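Local structure of cytosolic IMP-GMP specific 5'-nucleotidase (Legionella pneumophila subsp. pneumophila, 4OHF) at residues 68-73 / 324-329; 84-89 / 422-427; 91-94 / 99-102; 408-413 / 417-422. The protein probably hydrolyses the 5'-phosphate of nucleoside monophosphates such as IMP and GMP as a magnesium-dependent enzyme of the HAD type, and binds GMP in a separate pocket. One frame throughout, in Å; residues are numbered along the deposited sequence.

Contact 1: residues 68-73 / 324-329; sequences AIRGLV and VEELGE
Val324, just past strand 319-323, sets methyl CG1 against the guanidinium end of Arg70, 3.4 Å from NH1. The isopropyl group approaches obliquely, neither flat on the guanidinium nor squarely at its rim, and a branched apolar residue suits this buried place beside the end of the guanidinium. Glu325 contributes its backbone, since its carboxylate turns off to a weak hydrogen bond with Ser33. A water accepts from Arg70 NH1 and also from Glu325 N, whose distance to the water O is 2.7 Å, and so bridges the segments. The chain passes here from a parallel strand of the central sheet through a type I turn, Val324 to Leu327, into helix 327-336, at a strand end of the Rossmann-like HAD core. Glu326 makes the charged contact: its OE1 receives Arg70 NH1 in a salt bridge of 2.7 Å with an N-H...O angle of 151°. The oxygen lies nearly in the guanidinium plane, whereas the nitrogen comes to the syn side of a carboxylate turned 57° from that plane, clearly tilted out of the carboxylate's own plane. Arg70 gets there because CG is anti to the backbone N (chi1 -179°) and the chain stays extended to NE; Glu326 bends at chi2 and crosses it at about a right angle, with OE2 beside Arg70 CD. Arg70 NH2 holds Asp125 and the carbonyl of Asp303, a magnesium ligand.

Contact 2: residues 84-89 / 422-427; sequences LSRYGA and QVDRFA. With 5GP (guanosine-5'-monophosphate), chain E.
Arg86 and Asp424 meet through a long salt bridge, NH2 to OD2 at 3.7 Å, with the carboxylate oxygen at the edge of the guanidinium and the two planes almost perpendicular. The other terminal nitrogen, NH1, reaches the bound GMP: it gives N7 a weak hydrogen bond of 3.2 Å in the guanidinium plane, and O6 of the base lies 3.0 Å away. Arginine suits this place because the N-H groups along its edge can serve an acid and the purine together. The bend at chi2 lays CD over one face of the Tyr87 ring, toward its rim, and the bend at chi3 turns the guanidinium to the base; Tyr87 CE2 is itself 3.6 Å from N7. In the next shell, Glu416 pairs with Arg86 NE, while the stronger partner of Asp424 is Tyr87 OH of the second subunit. Arg86 NH1 of that subunit also bonds GMP, so the pocket spans a subunit interface, consistent with a regulatory site apart from the magnesium aspartates. Further back, Ser85 OG accepts from Tyr87 N in an ST turn and from Ala89 N at 2.8 Å, fixing the type I turn Ser85 to Gly88; Gly88 has a positive phi that a residue without CB takes easily. The loop joins strands 80-84 and 90-95, facing helix 418-426, which also packs on strand 319-323 and helix 309-315.

Contact 3: residues 91-94 / 99-102; sequences RLSY and QISF
An antiparallel backbone pairing joins Tyr94 to Gln99 at the margin of the five-stranded sheet, where the outermost strand 98-99 lies along strand 90-95. The two residues form a non-hydrogen-bonded pair, and the neighbouring bond is Ile100 N to Ser93 O at 3.0 Å. Because both side chains of the pair leave on the same face, Gln99 can lie over the tyrosine ring. Its CB sits 3.6 Å from the ring centroid, 23° off the normal, in a CH-pi contact displaced toward the CE2 side. With CG anti to the backbone N (chi1 176°) and the chain extended beyond, the glutamine runs on across the ring until NE2 is 3.6 Å from Tyr94 OH, its amide inclined 33° to the ring plane. A long, flexible polar chain suits this exposed place, giving methylenes to the ring and an amide to the surface; Trp406 also meets the tyrosine. Ile100 brings CD1 to 3.6 Å from Ser93 OG, a small hydroxyl that also makes a weak bond to Gln105. Ser101 then caps helix 102-109 through OG and Asp104 N. Such pairing of consecutive strands is a beta-hairpin, here closing one edge of the sheet before the chain turns into a helix.

Contact 4: residues 408-413 / 417-422; sequences RVFRAG and SYFAYQ. With 5GP (guanosine-5'-monophosphate), chain E.
Ser417 OG both donates and accepts: it gives to Val409 O at 2.5 Å and takes from Ala420 N at 3.1 Å. The hydroxyl meets the Val409 carbonyl in its plane, on a lone pair. Its torsion (chi1 62°) sets OG between backbone N and carbonyl carbon. Serine is common at the N-cap because its short hydroxyl can accept from an N-H of the first turn, here that of helix 418-426; in this place it also reaches Val409. Beside it, Ser417 N donates to Phe410 O at 2.9 Å, but from well above the carbonyl plane, 56° out of it. Ala412 CB rests on Ser417 CA. Segment 408-413 includes the first strand, weakly bonded, of a small antiparallel hairpin (411-412 with 415-416) that returns the chain to the start of the helix. Next to these bonds the packing is aromatic. Phe419 directs its edge at the face of Phe410 in a T-shaped pair, centroids 5.7 Å apart and planes at 64°. Val409 CG1 comes obliquely to the Phe419 ring, 3.4 Å from CD1, and Ala420, small enough to fit close to the backbone, brings CB to 4.1 Å from Phe410 CD1. Helix 327-336 lies against Phe410. One turn on from Ser417, Tyr421 sets one ring face against C8 of the bound GMP, offset toward the rim, with CD2 3.4 Å from N7, while Arg411 pairs with Asp456 of the second subunit.

Contact 4 is the most buried, joining apolar rings to a helix cap, whereas contacts 1 and 2 are partly buried and depend on charged side chains. Contact 3 stands at the edge of the antiparallel sheet, its centre about 22 Å from the centre of the chain, and relies on strand pairing. Contacts 2 and 4 share Gln422 and helix 418-426; both touch GMP and the second subunit, and a probable hydrogen bond from Tyr418 N to Leu84 O ties them. Phe419 of contact 4 packs on Arg70 of contact 1, which turns toward the magnesium site. Contact 3 adjoins contact 2 in sequence, and its Arg91 rests on Gly413 of contact 4.

Contact 1: residues 68-73 / 324-329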
# COMPACT_ATOMS: atom_id res chain seq x y z
N ALA B 68 -29.55 5.60 -16.35
CA ALA B 68 -28.13 5.78 -16.07
C ALA B 68 -27.35 6.07 -17.36
O ALA B 68 -27.86 5.92 -18.48
CB ALA B 68 -27.57 4.55 -15.37
N ILE B 69 -26.11 6.50 -17.19
CA ILE B 69 -25.26 6.83 -18.32
C ILE B 69 -23.88 6.21 -18.11
O ILE B 69 -23.57 5.77 -17.00
CB ILE B 69 -25.20 8.36 -18.47
CG1 ILE B 69 -25.58 8.70 -19.89
CG2 ILE B 69 -23.85 8.93 -18.04
CD1 ILE B 69 -25.54 10.18 -20.17
N ARG B 70 -23.07 6.13 -19.16
CA ARG B 70 -21.74 5.54 -19.01
C ARG B 70 -20.79 6.45 -18.24
O ARG B 70 -20.93 7.67 -18.30
CB ARG B 70 -21.16 5.21 -20.39
CG ARG B 70 -19.77 4.55 -20.35
CD ARG B 70 -19.31 4.20 -21.75
NE ARG B 70 -18.05 3.48 -21.75
CZ ARG B 70 -17.50 2.96 -22.85
NH1 ARG B 70 -18.10 3.08 -24.02
NH2 ARG B 70 -16.33 2.32 -22.77
N GLY B 71 -19.85 5.85 -17.52
CA GLY B 71 -18.86 6.62 -16.78
C GLY B 71 -19.13 6.89 -15.31
O GLY B 71 -18.26 7.39 -14.61
N LEU B 72 -20.32 6.54 -14.83
CA LEU B 72 -20.68 6.79 -13.44
C LEU B 72 -19.87 5.96 -12.46
O LEU B 72 -19.33 4.91 -12.80
CB LEU B 72 -22.17 6.54 -13.22
CG LEU B 72 -23.10 7.33 -14.14
CD1 LEU B 72 -24.54 7.17 -13.68
CD2 LEU B 72 -22.68 8.81 -14.15
N VAL B 73 -19.80 6.44 -11.22
CA VAL B 73 -19.06 5.77 -10.16
C VAL B 73 -19.98 5.34 -9.01
O VAL B 73 -20.85 6.11 -8.57
CB VAL B 73 -17.97 6.70 -9.55
CG1 VAL B 73 -17.31 6.01 -8.37
CG2 VAL B 73 -16.95 7.08 -10.61
N VAL B 324 -15.87 3.83 -28.51
CA VAL B 324 -16.87 4.24 -27.53
C VAL B 324 -18.23 4.35 -28.21
O VAL B 324 -18.58 5.39 -28.77
CB VAL B 324 -16.50 5.57 -26.89
CG1 VAL B 324 -17.46 5.90 -25.77
CG2 VAL B 324 -15.08 5.51 -26.36
N GLU B 325 -19.00 3.27 -28.15
CA GLU B 325 -20.32 3.20 -28.76
C GLU B 325 -21.20 4.41 -28.48
O GLU B 325 -21.88 4.90 -29.39
CB GLU B 325 -21.02 1.91 -28.30
CG GLU B 325 -22.50 1.81 -28.70
CD GLU B 325 -22.72 1.06 -30.00
OE1 GLU B 325 -23.07 -0.15 -29.93
OE2 GLU B 325 -22.54 1.65 -31.09
N GLU B 326 -21.20 4.90 -27.25
CA GLU B 326 -22.04 6.04 -26.88
C GLU B 326 -21.75 7.36 -27.58
O GLU B 326 -22.57 8.27 -27.53
CB GLU B 326 -22.01 6.26 -25.37
CG GLU B 326 -22.58 5.10 -24.56
CD GLU B 326 -21.59 3.98 -24.33
OE1 GLU B 326 -20.51 3.98 -24.98
OE2 GLU B 326 -21.89 3.08 -23.51
N LEU B 327 -20.60 7.49 -28.22
CA LEU B 327 -20.29 8.72 -28.95
C LEU B 327 -21.41 9.00 -29.93
O LEU B 327 -21.68 10.15 -30.25
CB LEU B 327 -19.00 8.57 -29.74
CG LEU B 327 -17.70 9.08 -29.14
CD1 LEU B 327 -16.60 8.83 -30.17
CD2 LEU B 327 -17.81 10.56 -28.80
N GLY B 328 -22.04 7.93 -30.42
CA GLY B 328 -23.13 8.09 -31.37
C GLY B 328 -24.11 9.14 -30.89
O GLY B 328 -24.22 10.24 -31.47
N GLU B 329 -24.82 8.83 -29.82
CA GLU B 329 -25.79 9.78 -29.30
C GLU B 329 -25.21 11.09 -28.75
O GLU B 329 -25.84 12.13 -28.91
CB GLU B 329 -26.69 9.09 -28.27
CG GLU B 329 -28.00 8.66 -28.90
CD GLU B 329 -28.62 9.79 -29.79
OE1 GLU B 329 -28.84 10.92 -29.28
OE2 GLU B 329 -28.87 9.54 -31.00
O HOH W 1 -17.82 1.35 -26.74

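Contact 2: residues 84-89 / 422-427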
# COMPACT_ATOMS: atom_id res chain seq x y z
N LEU B 84 -18.40 12.14 -11.74
CA LEU B 84 -17.18 12.84 -11.37
C LEU B 84 -16.50 13.60 -12.49
O LEU B 84 -16.69 13.32 -13.67
CB LEU B 84 -16.18 11.85 -10.77
CG LEU B 84 -16.25 11.47 -9.29
CD1 LEU B 84 -17.67 11.49 -8.77
CD2 LEU B 84 -15.63 10.10 -9.14
N SER B 85 -15.69 14.59 -12.12
CA SER B 85 -14.94 15.39 -13.07
C SER B 85 -13.64 14.64 -13.23
O SER B 85 -13.40 13.69 -12.48
CB SER B 85 -14.63 16.76 -12.50
OG SER B 85 -13.64 16.66 -11.48
N ARG B 86 -12.80 15.06 -14.17
CA ARG B 86 -11.54 14.35 -14.38
C ARG B 86 -10.66 14.28 -13.13
O ARG B 86 -9.84 13.39 -13.01
CB ARG B 86 -10.74 14.97 -15.53
CG ARG B 86 -10.17 16.34 -15.28
CD ARG B 86 -8.74 16.44 -15.84
NE ARG B 86 -8.65 16.15 -17.27
CZ ARG B 86 -7.90 15.18 -17.80
NH1 ARG B 86 -7.17 14.39 -17.00
NH2 ARG B 86 -7.88 14.97 -19.11
N TYR B 87 -10.83 15.22 -12.20
CA TYR B 87 -10.02 15.19 -10.99
C TYR B 87 -10.78 14.63 -9.81
O TYR B 87 -10.36 14.77 -8.67
CB TYR B 87 -9.50 16.60 -10.67
CG TYR B 87 -8.50 17.10 -11.69
CD1 TYR B 87 -8.61 18.37 -12.25
CD2 TYR B 87 -7.48 16.26 -12.15
CE1 TYR B 87 -7.74 18.80 -13.23
CE2 TYR B 87 -6.61 16.68 -13.13
CZ TYR B 87 -6.74 17.94 -13.67
OH TYR B 87 -5.90 18.33 -14.69
N GLY B 88 -11.91 14.00 -10.09
CA GLY B 88 -12.70 13.42 -9.02
C GLY B 88 -13.65 14.37 -8.31
O GLY B 88 -14.08 14.07 -7.21
N ALA B 89 -13.97 15.50 -8.93
CA ALA B 89 -14.91 16.44 -8.31
C ALA B 89 -16.33 15.95 -8.54
O ALA B 89 -16.69 15.56 -9.65
CB ALA B 89 -14.73 17.83 -8.89
N GLN B 422 -10.31 9.09 -18.40
CA GLN B 422 -9.94 7.70 -18.64
C GLN B 422 -9.72 7.46 -20.12
O GLN B 422 -8.71 6.87 -20.53
CB GLN B 422 -11.03 6.76 -18.14
CG GLN B 422 -11.05 6.54 -16.65
CD GLN B 422 -12.05 5.47 -16.26
OE1 GLN B 422 -13.26 5.72 -16.19
NE2 GLN B 422 -11.57 4.24 -16.05
N VAL B 423 -10.68 7.89 -20.93
CA VAL B 423 -10.56 7.73 -22.38
C VAL B 423 -9.28 8.40 -22.86
O VAL B 423 -8.50 7.83 -23.62
CB VAL B 423 -11.78 8.34 -23.11
CG1 VAL B 423 -11.47 8.52 -24.59
CG2 VAL B 423 -12.97 7.44 -22.95
N ASP B 424 -9.05 9.63 -22.41
CA ASP B 424 -7.87 10.36 -22.80
C ASP B 424 -6.57 9.67 -22.38
O ASP B 424 -5.60 9.69 -23.12
CB ASP B 424 -7.92 11.78 -22.22
CG ASP B 424 -6.80 12.66 -22.74
OD1 ASP B 424 -6.63 12.73 -23.98
OD2 ASP B 424 -6.08 13.29 -21.93
N ARG B 425 -6.55 9.07 -21.19
CA ARG B 425 -5.32 8.43 -20.70
C ARG B 425 -5.05 7.05 -21.30
O ARG B 425 -3.90 6.65 -21.46
CB ARG B 425 -5.35 8.32 -19.18
CG ARG B 425 -4.02 7.90 -18.56
CD ARG B 425 -4.21 7.37 -17.15
NE ARG B 425 -3.10 7.70 -16.25
CZ ARG B 425 -1.82 7.42 -16.49
NH1 ARG B 425 -1.46 6.80 -17.63
NH2 ARG B 425 -0.91 7.75 -15.59
N PHE B 426 -6.12 6.34 -21.64
CA PHE B 426 -5.97 5.01 -22.19
C PHE B 426 -5.94 4.94 -23.71
O PHE B 426 -5.24 4.11 -24.27
CB PHE B 426 -7.09 4.12 -21.65
CG PHE B 426 -7.14 2.75 -22.28
CD1 PHE B 426 -7.77 2.56 -23.52
CD2 PHE B 426 -6.57 1.65 -21.65
CE1 PHE B 426 -7.82 1.29 -24.10
CE2 PHE B 426 -6.61 0.38 -22.23
CZ PHE B 426 -7.23 0.20 -23.45
N ALA B 427 -6.70 5.79 -24.39
CA ALA B 427 -6.74 5.73 -25.84
C ALA B 427 -5.98 6.80 -26.57
O ALA B 427 -6.19 7.98 -26.32
CB ALA B 427 -8.20 5.75 -26.32
P 5GP E . -0.70 10.59 -9.00
O1P 5GP E . 0.31 9.49 -9.07
O2P 5GP E . -0.66 11.46 -10.23
O3P 5GP E . -0.55 11.45 -7.75
O5' 5GP E . -2.17 9.94 -8.86
C5' 5GP E . -2.70 9.05 -9.84
C4' 5GP E . -4.07 9.51 -10.33
O4' 5GP E . -4.17 10.84 -10.85
C3' 5GP E . -4.74 8.65 -11.42
O3' 5GP E . -4.98 7.26 -11.02
C2' 5GP E . -5.99 9.46 -11.67
O2' 5GP E . -7.09 8.96 -10.82
C1' 5GP E . -5.54 10.92 -11.36
N9 5GP E . -5.58 11.84 -12.58
C8 5GP E . -6.63 12.52 -13.08
N7 5GP E . -6.28 13.24 -14.18
C5 5GP E . -4.95 13.00 -14.38
C6 5GP E . -3.98 13.43 -15.32
O6 5GP E . -4.32 14.22 -16.24
N1 5GP E . -2.68 12.98 -15.21
C2 5GP E . -2.29 12.13 -14.23
N2 5GP E . -1.01 11.71 -14.15
N3 5GP E . -3.22 11.69 -13.29
C4 5GP E . -4.52 12.12 -13.36

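Contact 3: residues 91-94 / 99-102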
# COMPACT_ATOMS: atom_id res chain seq x y z
N ARG B 91 -19.70 16.28 -9.57
CA ARG B 91 -20.53 17.16 -10.38
C ARG B 91 -21.97 16.97 -9.90
O ARG B 91 -22.71 17.94 -9.70
CB ARG B 91 -20.39 16.79 -11.85
CG ARG B 91 -21.49 17.31 -12.75
CD ARG B 91 -21.58 18.82 -12.73
NE ARG B 91 -22.69 19.30 -13.54
CZ ARG B 91 -22.99 20.58 -13.71
NH1 ARG B 91 -22.27 21.52 -13.11
NH2 ARG B 91 -24.02 20.92 -14.46
N LEU B 92 -22.37 15.72 -9.74
CA LEU B 92 -23.71 15.43 -9.25
C LEU B 92 -23.81 14.02 -8.69
O LEU B 92 -23.04 13.13 -9.07
CB LEU B 92 -24.76 15.71 -10.33
CG LEU B 92 -24.70 15.09 -11.71
CD1 LEU B 92 -25.07 13.64 -11.61
CD2 LEU B 92 -25.68 15.81 -12.63
N SER B 93 -24.74 13.82 -7.77
CA SER B 93 -24.91 12.53 -7.14
C SER B 93 -26.35 12.14 -6.82
O SER B 93 -27.23 12.99 -6.68
CB SER B 93 -24.08 12.47 -5.85
OG SER B 93 -24.46 13.51 -4.96
N TYR B 94 -26.56 10.83 -6.69
CA TYR B 94 -27.87 10.28 -6.37
C TYR B 94 -27.73 9.16 -5.34
O TYR B 94 -26.71 8.45 -5.30
CB TYR B 94 -28.53 9.69 -7.63
CG TYR B 94 -29.07 10.69 -8.65
CD1 TYR B 94 -28.20 11.49 -9.39
CD2 TYR B 94 -30.44 10.80 -8.88
CE1 TYR B 94 -28.70 12.40 -10.34
CE2 TYR B 94 -30.94 11.70 -9.83
CZ TYR B 94 -30.07 12.49 -10.55
OH TYR B 94 -30.56 13.40 -11.47
N GLN B 99 -32.13 12.07 -6.19
CA GLN B 99 -30.96 12.90 -6.36
C GLN B 99 -30.62 13.60 -5.06
O GLN B 99 -31.50 14.12 -4.39
CB GLN B 99 -31.19 13.97 -7.43
CG GLN B 99 -30.01 14.94 -7.58
CD GLN B 99 -30.24 16.03 -8.60
OE1 GLN B 99 -31.23 16.75 -8.54
NE2 GLN B 99 -29.31 16.18 -9.54
N ILE B 100 -29.34 13.61 -4.70
CA ILE B 100 -28.89 14.27 -3.48
C ILE B 100 -28.73 15.77 -3.76
O ILE B 100 -28.29 16.16 -4.84
CB ILE B 100 -27.54 13.71 -3.01
CG1 ILE B 100 -27.66 12.20 -2.81
CG2 ILE B 100 -27.13 14.40 -1.73
CD1 ILE B 100 -26.34 11.49 -2.58
N SER B 101 -29.10 16.61 -2.79
CA SER B 101 -28.99 18.06 -2.93
C SER B 101 -27.57 18.52 -2.66
O SER B 101 -26.79 17.82 -2.00
CB SER B 101 -29.95 18.76 -1.96
OG SER B 101 -29.54 18.57 -0.60
N PHE B 102 -27.22 19.69 -3.18
CA PHE B 102 -25.88 20.24 -2.99
C PHE B 102 -25.52 20.27 -1.51
O PHE B 102 -24.40 19.94 -1.12
CB PHE B 102 -25.79 21.66 -3.57
CG PHE B 102 -24.38 22.18 -3.72
CD1 PHE B 102 -24.14 23.54 -3.83
CD2 PHE B 102 -23.30 21.30 -3.78
CE1 PHE B 102 -22.84 24.03 -3.98
CE2 PHE B 102 -22.00 21.77 -3.93
CZ PHE B 102 -21.77 23.14 -4.04

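Contact 4: residues 408-413 / 417-422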
# COMPACT_ATOMS: atom_id res chain seq x y z
N ARG B 408 -24.04 14.92 -20.11
CA ARG B 408 -23.11 14.24 -21.02
C ARG B 408 -22.14 13.24 -20.42
O ARG B 408 -21.74 13.34 -19.26
CB ARG B 408 -22.29 15.28 -21.78
CG ARG B 408 -23.00 15.83 -22.99
CD ARG B 408 -22.26 17.00 -23.59
NE ARG B 408 -22.71 18.25 -23.01
CZ ARG B 408 -22.28 19.44 -23.40
NH1 ARG B 408 -21.38 19.52 -24.38
NH2 ARG B 408 -22.75 20.55 -22.84
N VAL B 409 -21.76 12.27 -21.25
CA VAL B 409 -20.83 11.24 -20.84
C VAL B 409 -19.43 11.83 -20.68
O VAL B 409 -18.73 11.50 -19.73
CB VAL B 409 -20.76 10.10 -21.89
CG1 VAL B 409 -19.57 9.21 -21.63
CG2 VAL B 409 -22.04 9.29 -21.86
N PHE B 410 -19.04 12.71 -21.60
CA PHE B 410 -17.69 13.30 -21.58
C PHE B 410 -17.52 14.59 -20.79
O PHE B 410 -16.39 15.03 -20.55
CB PHE B 410 -17.19 13.50 -23.02
CG PHE B 410 -16.91 12.21 -23.76
CD1 PHE B 410 -15.63 11.66 -23.79
CD2 PHE B 410 -17.93 11.54 -24.45
CE1 PHE B 410 -15.37 10.49 -24.48
CE2 PHE B 410 -17.68 10.36 -25.14
CZ PHE B 410 -16.40 9.83 -25.15
N ARG B 411 -18.61 15.21 -20.38
CA ARG B 411 -18.51 16.47 -19.63
C ARG B 411 -19.09 16.38 -18.24
O ARG B 411 -20.15 15.78 -18.04
CB ARG B 411 -19.19 17.61 -20.40
CG ARG B 411 -18.51 18.00 -21.71
CD ARG B 411 -17.14 18.64 -21.48
NE ARG B 411 -16.06 17.85 -22.08
CZ ARG B 411 -15.77 17.81 -23.38
NH1 ARG B 411 -16.47 18.53 -24.25
NH2 ARG B 411 -14.75 17.05 -23.81
N ALA B 412 -18.38 16.95 -17.27
CA ALA B 412 -18.81 17.00 -15.87
C ALA B 412 -18.88 18.49 -15.53
O ALA B 412 -18.06 19.03 -14.78
CB ALA B 412 -17.81 16.31 -14.98
N GLY B 413 -19.88 19.16 -16.08
CA GLY B 413 -20.03 20.58 -15.87
C GLY B 413 -19.40 21.21 -17.09
O GLY B 413 -19.74 20.86 -18.24
N SER B 417 -15.43 14.92 -17.82
CA SER B 417 -15.93 13.96 -16.86
C SER B 417 -14.77 13.03 -16.55
O SER B 417 -13.79 12.95 -17.31
CB SER B 417 -17.10 13.18 -17.45
OG SER B 417 -16.70 12.44 -18.58
N TYR B 418 -14.86 12.35 -15.42
CA TYR B 418 -13.83 11.42 -15.02
C TYR B 418 -13.68 10.38 -16.14
O TYR B 418 -12.57 9.92 -16.42
CB TYR B 418 -14.22 10.76 -13.68
CG TYR B 418 -13.28 9.67 -13.23
CD1 TYR B 418 -11.95 9.95 -12.91
CD2 TYR B 418 -13.69 8.34 -13.21
CE1 TYR B 418 -11.06 8.93 -12.59
CE2 TYR B 418 -12.82 7.32 -12.90
CZ TYR B 418 -11.50 7.62 -12.60
OH TYR B 418 -10.63 6.59 -12.32
N PHE B 419 -14.79 10.00 -16.77
CA PHE B 419 -14.72 9.03 -17.85
C PHE B 419 -13.94 9.62 -19.04
O PHE B 419 -13.23 8.89 -19.75
CB PHE B 419 -16.11 8.59 -18.30
CG PHE B 419 -16.10 7.69 -19.52
CD1 PHE B 419 -16.41 8.20 -20.78
CD2 PHE B 419 -15.72 6.36 -19.41
CE1 PHE B 419 -16.34 7.38 -21.92
CE2 PHE B 419 -15.64 5.53 -20.54
CZ PHE B 419 -15.95 6.05 -21.80
N ALA B 420 -14.08 10.92 -19.25
CA ALA B 420 -13.36 11.59 -20.33
C ALA B 420 -11.85 11.43 -20.09
O ALA B 420 -11.10 11.13 -21.01
CB ALA B 420 -13.73 13.06 -20.39
N TYR B 421 -11.43 11.64 -18.85
CA TYR B 421 -10.03 11.50 -18.48
C TYR B 421 -9.53 10.09 -18.80
O TYR B 421 -8.46 9.92 -19.39
CB TYR B 421 -9.81 11.82 -16.99
CG TYR B 421 -8.78 10.92 -16.32
CD1 TYR B 421 -9.17 9.84 -15.53
CD2 TYR B 421 -7.41 11.10 -16.57
CE1 TYR B 421 -8.23 8.93 -15.01
CE2 TYR B 421 -6.46 10.20 -16.05
CZ TYR B 421 -6.87 9.13 -15.28
OH TYR B 421 -5.92 8.24 -14.81
N GLN B 422 -10.31 9.09 -18.40
CA GLN B 422 -9.94 7.70 -18.64
C GLN B 422 -9.72 7.46 -20.12
O GLN B 422 -8.71 6.87 -20.53
CB GLN B 422 -11.03 6.76 -18.14
CG GLN B 422 -11.05 6.54 -16.65
CD GLN B 422 -12.05 5.47 -16.26
OE1 GLN B 422 -13.26 5.72 -16.19
NE2 GLN B 422 -11.57 4.24 -16.05
P 5GP E . -0.70 10.59 -9.00
O1P 5GP E . 0.31 9.49 -9.07
O2P 5GP E . -0.66 11.46 -10.23
O3P 5GP E . -0.55 11.45 -7.75
O5' 5GP E . -2.17 9.94 -8.86
C5' 5GP E . -2.70 9.05 -9.84
C4' 5GP E . -4.07 9.51 -10.33
O4' 5GP E . -4.17 10.84 -10.85
C3' 5GP E . -4.74 8.65 -11.42
O3' 5GP E . -4.98 7.26 -11.02
C2' 5GP E . -5.99 9.46 -11.67
O2' 5GP E . -7.09 8.96 -10.82
C1' 5GP E . -5.54 10.92 -11.36
N9 5GP E . -5.58 11.84 -12.58
C8 5GP E . -6.63 12.52 -13.08
N7 5GP E . -6.28 13.24 -14.18
C5 5GP E . -4.95 13.00 -14.38
C6 5GP E . -3.98 13.43 -15.32
O6 5GP E . -4.32 14.22 -16.24
N1 5GP E . -2.68 12.98 -15.21
C2 5GP E . -2.29 12.13 -14.23
N2 5GP E . -1.01 11.71 -14.15
N3 5GP E . -3.22 11.69 -13.29
C4 5GP E . -4.52 12.12 -13.36